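Local coordinates for homocysteine S-methyltransferase (Escherichia coli, PDB 5DMM), which catalyses zinc-dependent methyl transfer from S-methylmethionine, or less efficiently S-adenosylmethionine, to homocysteine, yielding methionine, at residues I16-G21 / A305-S310; E53-Y58 / Q64-A69; S174-L179 / F193-R198. All blocks are in the same frame, centred on the assembly; numbering follows the deposited sequence.

Interaction 1: residues I16-G21 / A305-S310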
loop_
_atom_site.group_PDB
_atom_site.type_symbol
_atom_site.label_atom_id
_atom_site.label_comp_id
_atom_site.label_asym_id
_atom_site.label_seq_id
_atom_site.Cartn_x
_atom_site.Cartn_y
_atom_site.Cartn_z
ATOM N N ILE A 16 -10.850 -7.594 12.005
ATOM C CA ILE A 16 -10.406 -7.327 10.637
ATOM C C ILE A 16 -10.623 -5.869 10.240
ATOM O O ILE A 16 -11.688 -5.313 10.501
ATOM C CB ILE A 16 -11.156 -8.230 9.606
ATOM C CG1 ILE A 16 -10.901 -9.713 9.891
ATOM C CG2 ILE A 16 -10.753 -7.881 8.168
ATOM C CD1 ILE A 16 -9.448 -10.056 10.047
ATOM N N LEU A 17 -9.599 -5.276 9.625
ATOM C CA LEU A 17 -9.661 -3.962 8.988
ATOM C C LEU A 17 -9.594 -4.165 7.477
ATOM O O LEU A 17 -8.621 -4.736 6.984
ATOM C CB LEU A 17 -8.486 -3.097 9.467
ATOM C CG LEU A 17 -8.429 -1.581 9.360
ATOM C CD1 LEU A 17 -7.354 -1.085 10.322
ATOM C CD2 LEU A 17 -8.137 -1.132 7.934
ATOM N N LEU A 18 -10.592 -3.700 6.725
ATOM C CA LEU A 18 -10.560 -3.940 5.285
ATOM C C LEU A 18 -9.798 -2.838 4.556
ATOM O O LEU A 18 -9.979 -1.654 4.831
ATOM C CB LEU A 18 -11.979 -4.066 4.697
ATOM C CG LEU A 18 -12.766 -5.328 5.075
ATOM C CD1 LEU A 18 -14.103 -5.321 4.355
ATOM C CD2 LEU A 18 -11.984 -6.604 4.740
ATOM N N LEU A 19 -8.930 -3.244 3.638
ATOM C CA LEU A 19 -8.246 -2.298 2.765
ATOM C C LEU A 19 -9.073 -2.100 1.506
ATOM O O LEU A 19 -10.217 -2.561 1.429
ATOM C CB LEU A 19 -6.840 -2.799 2.425
ATOM C CG LEU A 19 -5.985 -3.132 3.651
ATOM C CD1 LEU A 19 -4.588 -3.601 3.245
ATOM C CD2 LEU A 19 -5.905 -1.933 4.575
ATOM N N ASP A 20 -8.512 -1.401 0.526
ATOM C CA ASP A 20 -9.207 -1.245 -0.737
ATOM C C ASP A 20 -8.631 -2.232 -1.735
ATOM O O ASP A 20 -7.949 -3.180 -1.354
ATOM C CB ASP A 20 -9.092 0.198 -1.257
ATOM C CG ASP A 20 -7.657 0.626 -1.503
ATOM O OD1 ASP A 20 -6.712 -0.131 -1.181
ATOM O OD2 ASP A 20 -7.474 1.747 -2.022
ATOM N N GLY A 21 -8.895 -1.995 -3.013
ATOM C CA GLY A 21 -8.372 -2.842 -4.068
ATOM C C GLY A 21 -7.738 -1.996 -5.154
ATOM O O GLY A 21 -7.459 -0.814 -4.938
ATOM N N ALA A 305 -17.246 -8.582 -1.247
ATOM C CA ALA A 305 -17.272 -9.982 -0.828
ATOM C C ALA A 305 -16.590 -10.189 0.532
ATOM O O ALA A 305 -17.062 -10.967 1.355
ATOM C CB ALA A 305 -16.619 -10.867 -1.881
ATOM N N LEU A 306 -15.484 -9.491 0.770
ATOM C CA LEU A 306 -14.772 -9.627 2.044
ATOM C C LEU A 306 -15.625 -9.099 3.176
ATOM O O LEU A 306 -15.679 -9.688 4.265
ATOM C CB LEU A 306 -13.429 -8.885 2.007
ATOM C CG LEU A 306 -12.290 -9.559 1.232
ATOM C CD1 LEU A 306 -11.178 -8.577 0.960
ATOM C CD2 LEU A 306 -11.750 -10.740 2.024
ATOM N N LYS A 307 -16.303 -7.995 2.905
ATOM C CA LYS A 307 -17.152 -7.329 3.882
ATOM C C LYS A 307 -18.283 -8.260 4.322
ATOM O O LYS A 307 -18.581 -8.378 5.514
ATOM C CB LYS A 307 -17.701 -6.030 3.284
ATOM C CG LYS A 307 -18.649 -5.235 4.172
ATOM C CD LYS A 307 -17.934 -4.706 5.398
ATOM C CE LYS A 307 -18.841 -3.829 6.242
ATOM N NZ LYS A 307 -18.130 -3.344 7.464
ATOM N N ALA A 308 -18.879 -8.945 3.350
ATOM C CA ALA A 308 -19.978 -9.865 3.613
ATOM C C ALA A 308 -19.518 -11.069 4.427
ATOM O O ALA A 308 -20.269 -11.576 5.255
ATOM C CB ALA A 308 -20.610 -10.318 2.310
ATOM N N ARG A 309 -18.286 -11.514 4.199
ATOM C CA ARG A 309 -17.761 -12.689 4.902
ATOM C C ARG A 309 -17.180 -12.352 6.267
ATOM O O ARG A 309 -16.845 -13.242 7.039
ATOM C CB ARG A 309 -16.709 -13.396 4.042
ATOM C CG ARG A 309 -17.334 -14.199 2.904
ATOM C CD ARG A 309 -16.301 -14.691 1.904
ATOM N NE ARG A 309 -16.863 -15.621 0.923
ATOM C CZ ARG A 309 -17.540 -15.256 -0.163
ATOM N NH1 ARG A 309 -17.761 -13.970 -0.415
ATOM N NH2 ARG A 309 -18.007 -16.181 -0.995
ATOM N N SER A 310 -17.068 -11.064 6.568
ATOM C CA SER A 310 -16.569 -10.643 7.867
ATOM C C SER A 310 -17.692 -10.082 8.728
ATOM O O SER A 310 -17.832 -10.453 9.895
ATOM C CB SER A 310 -15.452 -9.607 7.705
ATOM O OG SER A 310 -15.925 -8.432 7.077
#
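Leu18 carries this contact, spreading its two methyl groups over two successive residues of the C-terminal helix 300-309. The side chains of Leu18 and Leu306 cross obliquely, with Leu18 CD2 3.8 Å from Leu306 CB, so a methyl of the strand meets the root of the helix side chain. The other branch reaches the helix backbone: Leu18 CD1 lies 3.7 Å from Lys307 CA and 3.8 Å from Lys307 CB. Leucine suits this place because its forked end can touch both residues at once, and CG, anti to the carbonyl carbon (chi1 -70°), directs that fork at the helix.

The side chain of Lys307 contributes carbon alone to this contact. Its chain bends at chi2 (66°), which brings CD to 4.0 Å from Leu18 CD1; a lysine can thus cover the edge of an apolar patch with its methylenes although the residue as a whole is exposed. Leu306 is buried, and its side chain also packs on Leu277.

No hydrogen bond joins the two segments. The strand's polar backbone is engaged within the sheet instead, where Leu17 pairs with Arg290 and Ile292. Apolar side chains from a parallel strand pressed against an outer helix are the layer between sheet and helices of a TIM barrel, here formed by the first strand and the last helix.

Interaction 2: residues E53-Y58 / Q64-A69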
loop_
_atom_site.group_PDB
_atom_site.type_symbol
_atom_site.label_atom_id
_atom_site.label_comp_id
_atom_site.label_asym_id
_atom_site.label_seq_id
_atom_site.Cartn_x
_atom_site.Cartn_y
_atom_site.Cartn_z
ATOM N N GLU A 53 -13.620 9.326 -7.210
ATOM C CA GLU A 53 -14.795 8.465 -7.348
ATOM C C GLU A 53 -14.460 7.008 -7.011
ATOM O O GLU A 53 -15.244 6.309 -6.366
ATOM C CB GLU A 53 -15.372 8.574 -8.763
ATOM C CG GLU A 53 -16.128 9.882 -8.999
ATOM C CD GLU A 53 -16.681 10.026 -10.418
ATOM O OE1 GLU A 53 -16.904 8.991 -11.084
ATOM O OE2 GLU A 53 -16.891 11.183 -10.864
ATOM N N VAL A 54 -13.295 6.543 -7.451
ATOM C CA VAL A 54 -12.909 5.165 -7.163
ATOM C C VAL A 54 -12.666 4.964 -5.668
ATOM O O VAL A 54 -13.063 3.935 -5.106
ATOM C CB VAL A 54 -11.656 4.747 -7.949
ATOM C CG1 VAL A 54 -11.195 3.360 -7.482
ATOM C CG2 VAL A 54 -11.953 4.743 -9.442
ATOM N N HIS A 55 -12.031 5.938 -5.019
ATOM C CA HIS A 55 -11.841 5.839 -3.568
ATOM C C HIS A 55 -13.209 5.765 -2.868
ATOM O O HIS A 55 -13.422 4.972 -1.947
ATOM C CB HIS A 55 -11.035 7.027 -3.030
ATOM C CG HIS A 55 -9.578 6.998 -3.385
ATOM N ND1 HIS A 55 -8.772 5.906 -3.150
ATOM C CD2 HIS A 55 -8.777 7.946 -3.931
ATOM C CE1 HIS A 55 -7.537 6.180 -3.543
ATOM N NE2 HIS A 55 -7.514 7.411 -4.015
ATOM N N LEU A 56 -14.148 6.587 -3.327
ATOM C CA LEU A 56 -15.485 6.594 -2.742
ATOM C C LEU A 56 -16.167 5.242 -2.966
ATOM O O LEU A 56 -16.820 4.703 -2.070
ATOM C CB LEU A 56 -16.325 7.726 -3.334
ATOM C CG LEU A 56 -17.791 7.775 -2.895
ATOM C CD1 LEU A 56 -17.901 7.966 -1.382
ATOM C CD2 LEU A 56 -18.544 8.874 -3.656
ATOM N N ASP A 57 -15.993 4.700 -4.166
ATOM C CA ASP A 57 -16.480 3.363 -4.516
ATOM C C ASP A 57 -16.010 2.285 -3.527
ATOM O O ASP A 57 -16.783 1.414 -3.090
ATOM C CB ASP A 57 -15.993 3.018 -5.922
ATOM C CG ASP A 57 -16.898 2.060 -6.642
ATOM O OD1 ASP A 57 -17.469 1.153 -5.991
ATOM O OD2 ASP A 57 -17.032 2.218 -7.877
ATOM N N TYR A 58 -14.730 2.336 -3.183
ATOM C CA TYR A 58 -14.182 1.341 -2.266
ATOM C C TYR A 58 -14.683 1.551 -0.836
ATOM O O TYR A 58 -14.957 0.577 -0.135
ATOM C CB TYR A 58 -12.645 1.353 -2.304
ATOM C CG TYR A 58 -12.077 0.511 -3.431
ATOM C CD1 TYR A 58 -12.238 -0.874 -3.428
ATOM C CD2 TYR A 58 -11.371 1.094 -4.492
ATOM C CE1 TYR A 58 -11.730 -1.658 -4.428
ATOM C CE2 TYR A 58 -10.851 0.304 -5.519
ATOM C CZ TYR A 58 -11.053 -1.080 -5.474
ATOM O OH TYR A 58 -10.559 -1.913 -6.449
ATOM N N GLN A 64 -12.041 0.294 4.827
ATOM C CA GLN A 64 -11.869 1.250 5.907
ATOM C C GLN A 64 -10.546 1.991 5.772
ATOM O O GLN A 64 -10.229 2.865 6.584
ATOM C CB GLN A 64 -11.967 0.541 7.259
ATOM C CG GLN A 64 -13.318 -0.142 7.418
ATOM C CD GLN A 64 -13.294 -1.269 8.424
ATOM O OE1 GLN A 64 -12.875 -2.385 8.113
ATOM N NE2 GLN A 64 -13.753 -0.987 9.634
ATOM N N CYS A 65 -9.790 1.635 4.736
ATOM C CA CYS A 65 -8.540 2.323 4.416
ATOM C C CYS A 65 -8.362 2.437 2.907
ATOM O O CYS A 65 -8.374 1.427 2.201
ATOM C CB CYS A 65 -7.341 1.585 5.030
ATOM S SG CYS A 65 -5.763 2.483 4.847
ATOM N N ALA A 66 -8.204 3.665 2.413
ATOM C CA ALA A 66 -7.858 3.885 1.019
ATOM C C ALA A 66 -6.348 3.960 0.840
ATOM O O ALA A 66 -5.651 4.550 1.665
ATOM C CB ALA A 66 -8.510 5.177 0.494
ATOM N N ILE A 67 -5.838 3.377 -0.238
ATOM C CA ILE A 67 -4.412 3.511 -0.547
ATOM C C ILE A 67 -4.264 4.471 -1.722
ATOM O O ILE A 67 -4.856 4.251 -2.766
ATOM C CB ILE A 67 -3.762 2.158 -0.873
ATOM C CG1 ILE A 67 -3.928 1.215 0.324
ATOM C CG2 ILE A 67 -2.280 2.345 -1.224
ATOM C CD1 ILE A 67 -3.433 -0.218 0.099
ATOM N N THR A 68 -3.476 5.529 -1.544
ATOM C CA THR A 68 -3.405 6.605 -2.548
ATOM C C THR A 68 -2.745 6.147 -3.845
ATOM O O THR A 68 -2.027 5.141 -3.879
ATOM C CB THR A 68 -2.647 7.829 -2.007
ATOM O OG1 THR A 68 -1.307 7.452 -1.647
ATOM C CG2 THR A 68 -3.360 8.389 -0.782
ATOM N N ALA A 69 -2.993 6.900 -4.919
ATOM C CA ALA A 69 -2.448 6.557 -6.232
ATOM C C ALA A 69 -1.017 7.057 -6.417
ATOM O O ALA A 69 -0.711 7.697 -7.427
ATOM C CB ALA A 69 -3.348 7.130 -7.327
HETATM O O HOH W 1 -5.054 8.770 -4.639
#
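His55 meets Ala66 where helix 48-61 and strand 65-67 come nearest in backbone, His55 ND1 standing 3.7 Å from Ala66 CB. The methyl approaches the imidazole obliquely. Alanine fits here because its short side chain points at the helix from a backbone that comes close, the CA atoms of His55 and Ala66 being 6.4 Å apart. With CG anti to the carbonyl carbon (chi1 -72°), the His55 ring reaches from the helix toward the strand, past Ala66, and its CE1 comes to 3.4 Å from Ile67 O. This oxygen lies at the ring edge, near its plane, facing a polarised C-H in what is a close approach and not a conventional hydrogen bond.

A water continues the link. It sits in the ring plane, 2.9 Å from His55 NE2, and accepts a bond from Ala69 N at 2.8 Å. Histidine therefore serves two purposes at this buried position: its flat ring packs beside the strand, while its far nitrogen reaches, through the water, a backbone N-H just beyond the strand's end.

Farther out, Ala99 and Ala102 of helix 85-109 and Met23 pack on His55. The strand is held by backbone bonds from Ala66 to Leu117 and Ala119. Thr68 OG1 is hydrogen-bonded to Ser70 OG and to Ser121 N.

Ile67 points away from the helix, into the homocysteine pocket, where its side chain is about 4 Å from the bound ligand. One face of the strand against an outer helix and the other toward the substrate is the arrangement of a TIM barrel, whose active site lies at the C-terminal ends of its strands.

Interaction 3: residues S174-L179 / F193-R198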
loop_
_atom_site.group_PDB
_atom_site.type_symbol
_atom_site.label_atom_id
_atom_site.label_comp_id
_atom_site.label_asym_id
_atom_site.label_seq_id
_atom_site.Cartn_x
_atom_site.Cartn_y
_atom_site.Cartn_z
ATOM N N SER A 174 17.898 -4.344 1.543
ATOM C CA SER A 174 18.692 -3.149 1.817
ATOM C C SER A 174 17.811 -1.905 1.685
ATOM O O SER A 174 17.955 -0.956 2.451
ATOM C CB SER A 174 19.918 -3.065 0.892
ATOM O OG SER A 174 19.552 -2.785 -0.449
ATOM N N GLU A 175 16.867 -1.927 0.747
ATOM C CA GLU A 175 15.935 -0.806 0.602
ATOM C C GLU A 175 14.956 -0.753 1.788
ATOM O O GLU A 175 14.614 0.320 2.280
ATOM C CB GLU A 175 15.180 -0.905 -0.727
ATOM C CG GLU A 175 14.058 0.120 -0.886
ATOM C CD GLU A 175 13.325 -0.011 -2.207
ATOM O OE1 GLU A 175 13.277 -1.128 -2.774
ATOM O OE2 GLU A 175 12.800 1.016 -2.685
ATOM N N ILE A 176 14.526 -1.916 2.267
ATOM C CA ILE A 176 13.660 -1.966 3.438
ATOM C C ILE A 176 14.352 -1.324 4.646
ATOM O O ILE A 176 13.735 -0.543 5.378
ATOM C CB ILE A 176 13.230 -3.421 3.746
ATOM C CG1 ILE A 176 12.198 -3.880 2.695
ATOM C CG2 ILE A 176 12.657 -3.513 5.152
ATOM C CD1 ILE A 176 11.966 -5.385 2.664
ATOM N N GLU A 177 15.635 -1.630 4.845
ATOM C CA GLU A 177 16.419 -1.012 5.918
ATOM C C GLU A 177 16.492 0.506 5.774
ATOM O O GLU A 177 16.262 1.248 6.728
ATOM C CB GLU A 177 17.844 -1.571 5.940
ATOM C CG GLU A 177 17.943 -3.075 6.010
ATOM C CD GLU A 177 19.356 -3.575 5.768
ATOM O OE1 GLU A 177 20.313 -2.774 5.894
ATOM O OE2 GLU A 177 19.510 -4.773 5.449
ATOM N N ALA A 178 16.835 0.949 4.570
ATOM C CA ALA A 178 16.936 2.376 4.253
ATOM C C ALA A 178 15.627 3.100 4.539
ATOM O O ALA A 178 15.606 4.194 5.122
ATOM C CB ALA A 178 17.334 2.568 2.794
ATOM N N LEU A 179 14.527 2.467 4.154
ATOM C CA LEU A 179 13.193 3.017 4.376
ATOM C C LEU A 179 12.808 3.074 5.863
ATOM O O LEU A 179 12.219 4.054 6.313
ATOM C CB LEU A 179 12.165 2.185 3.594
ATOM C CG LEU A 179 10.895 2.821 3.041
ATOM C CD1 LEU A 179 11.198 4.085 2.278
ATOM C CD2 LEU A 179 10.169 1.823 2.124
ATOM N N PHE A 193 4.746 -2.283 6.323
ATOM C CA PHE A 193 5.688 -2.744 5.315
ATOM C C PHE A 193 5.163 -4.054 4.750
ATOM O O PHE A 193 4.987 -5.033 5.491
ATOM C CB PHE A 193 7.090 -2.956 5.913
ATOM C CG PHE A 193 7.917 -1.691 6.032
ATOM C CD1 PHE A 193 7.407 -0.554 6.650
ATOM C CD2 PHE A 193 9.221 -1.656 5.561
ATOM C CE1 PHE A 193 8.182 0.615 6.765
ATOM C CE2 PHE A 193 10.005 -0.493 5.678
ATOM C CZ PHE A 193 9.482 0.639 6.281
ATOM N N SER A 194 4.904 -4.062 3.450
ATOM C CA SER A 194 4.407 -5.254 2.787
ATOM C C SER A 194 5.359 -5.662 1.665
ATOM O O SER A 194 5.869 -4.807 0.940
ATOM C CB SER A 194 2.996 -5.009 2.263
ATOM O OG SER A 194 2.515 -6.153 1.575
ATOM N N PHE A 195 5.575 -6.972 1.535
ATOM C CA PHE A 195 6.666 -7.546 0.744
ATOM C C PHE A 195 6.203 -8.406 -0.424
ATOM O O PHE A 195 5.120 -9.005 -0.372
ATOM C CB PHE A 195 7.559 -8.418 1.644
ATOM C CG PHE A 195 7.844 -7.807 2.979
ATOM C CD1 PHE A 195 8.551 -6.618 3.067
ATOM C CD2 PHE A 195 7.399 -8.411 4.139
ATOM C CE1 PHE A 195 8.810 -6.042 4.293
ATOM C CE2 PHE A 195 7.657 -7.837 5.375
ATOM C CZ PHE A 195 8.360 -6.650 5.449
ATOM N N THR A 196 7.039 -8.494 -1.461
ATOM C CA THR A 196 6.899 -9.564 -2.454
ATOM C C THR A 196 7.903 -10.670 -2.127
ATOM O O THR A 196 8.950 -10.416 -1.511
ATOM C CB THR A 196 7.109 -9.086 -3.907
ATOM O OG1 THR A 196 8.440 -8.584 -4.071
ATOM C CG2 THR A 196 6.093 -8.023 -4.265
ATOM N N LEU A 197 7.578 -11.891 -2.540
ATOM C CA LEU A 197 8.294 -13.070 -2.068
ATOM C C LEU A 197 8.884 -13.902 -3.191
ATOM O O LEU A 197 8.352 -13.935 -4.302
ATOM C CB LEU A 197 7.356 -13.949 -1.232
ATOM C CG LEU A 197 6.749 -13.284 0.002
ATOM C CD1 LEU A 197 5.798 -14.228 0.686
ATOM C CD2 LEU A 197 7.818 -12.804 0.984
ATOM N N ARG A 198 9.983 -14.575 -2.877
ATOM C CA ARG A 198 10.579 -15.584 -3.737
ATOM C C ARG A 198 9.874 -16.922 -3.489
ATOM O O ARG A 198 9.581 -17.681 -4.418
ATOM C CB ARG A 198 12.083 -15.690 -3.454
ATOM C CG ARG A 198 12.798 -16.810 -4.172
ATOM C CD ARG A 198 14.304 -16.721 -3.947
ATOM N NE ARG A 198 14.889 -15.560 -4.623
ATOM C CZ ARG A 198 16.194 -15.369 -4.804
ATOM N NH1 ARG A 198 17.069 -16.264 -4.364
ATOM N NH2 ARG A 198 16.631 -14.280 -5.431
#
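Ile176 and Phe193 make apolar contact across this helix-strand interface as their side chains slide past each other in opposite directions, with Ile176 CG2 3.9 Å from Phe193 CD2. The second branch of Ile176 serves another ring: CD1 comes to 3.6 Å from Phe195 CE1, where the two side chains cross at about a right angle. A beta-branched residue suits this point, since CG2, anti to the backbone N, meets Phe193 while the longer CG1 arm carries CD1 to Phe195. On the next helical turn Leu179 CB lies 4.0 Å from Phe193 CE2, approaching the ring obliquely.

Helix 173-183 is the connection of a right-handed beta-alpha-beta crossover between the parallel strands 164-170 and 191-197 of the TIM barrel. The segments 174-179 and 193-195 run antiparallel, at 173°, with axes 11.1 Å apart at closest approach, a separation bridged by large side chains such as phenylalanine. With Phe193 reduced to an alanine, a gap would probably open between helix and strand, leaving Ile176 CG2 and Leu179 CB without the ring carbons they rest on.

Backbone oxygens also meet the two rings. Ile176 O lies 3.7 Å from Phe193 CE2, at the ring edge and near its plane, facing the slightly positive C-H rim. Phe193 O lies above one face of Phe195, offset toward the rim. Beyond the segments, Leu216 of helix 209-217 packs on both Ile176 and Phe195, and Cys167 of the neighbouring strand touches Leu179 and Phe193.

All three contacts join a strand of the same barrel to an outer helix. Interactions 1 and 2 are direct neighbours, with centres 13 Å apart: segments 16-21 and 64-69 are joined by probable hydrogen bonds, Leu18 O to Gln64 N at 2.8 Å and, through the Asp20 carboxylate, Asp20 OD2 to Ile67 N at 2.9 Å. Interaction 3 lies across the chain's centre from both, its centre about 25 Å from that of interaction 1 and 24 Å from that of interaction 2, nearest atoms about 8 Å apart in each case. Along the chain, interaction 1 encloses the other two. Of the three, interaction 2 reaches the homocysteine, which touches Ile67 and Thr68; the side chain of Phe195 is about 11 Å from the ligand and that of Leu306 about 13 Å.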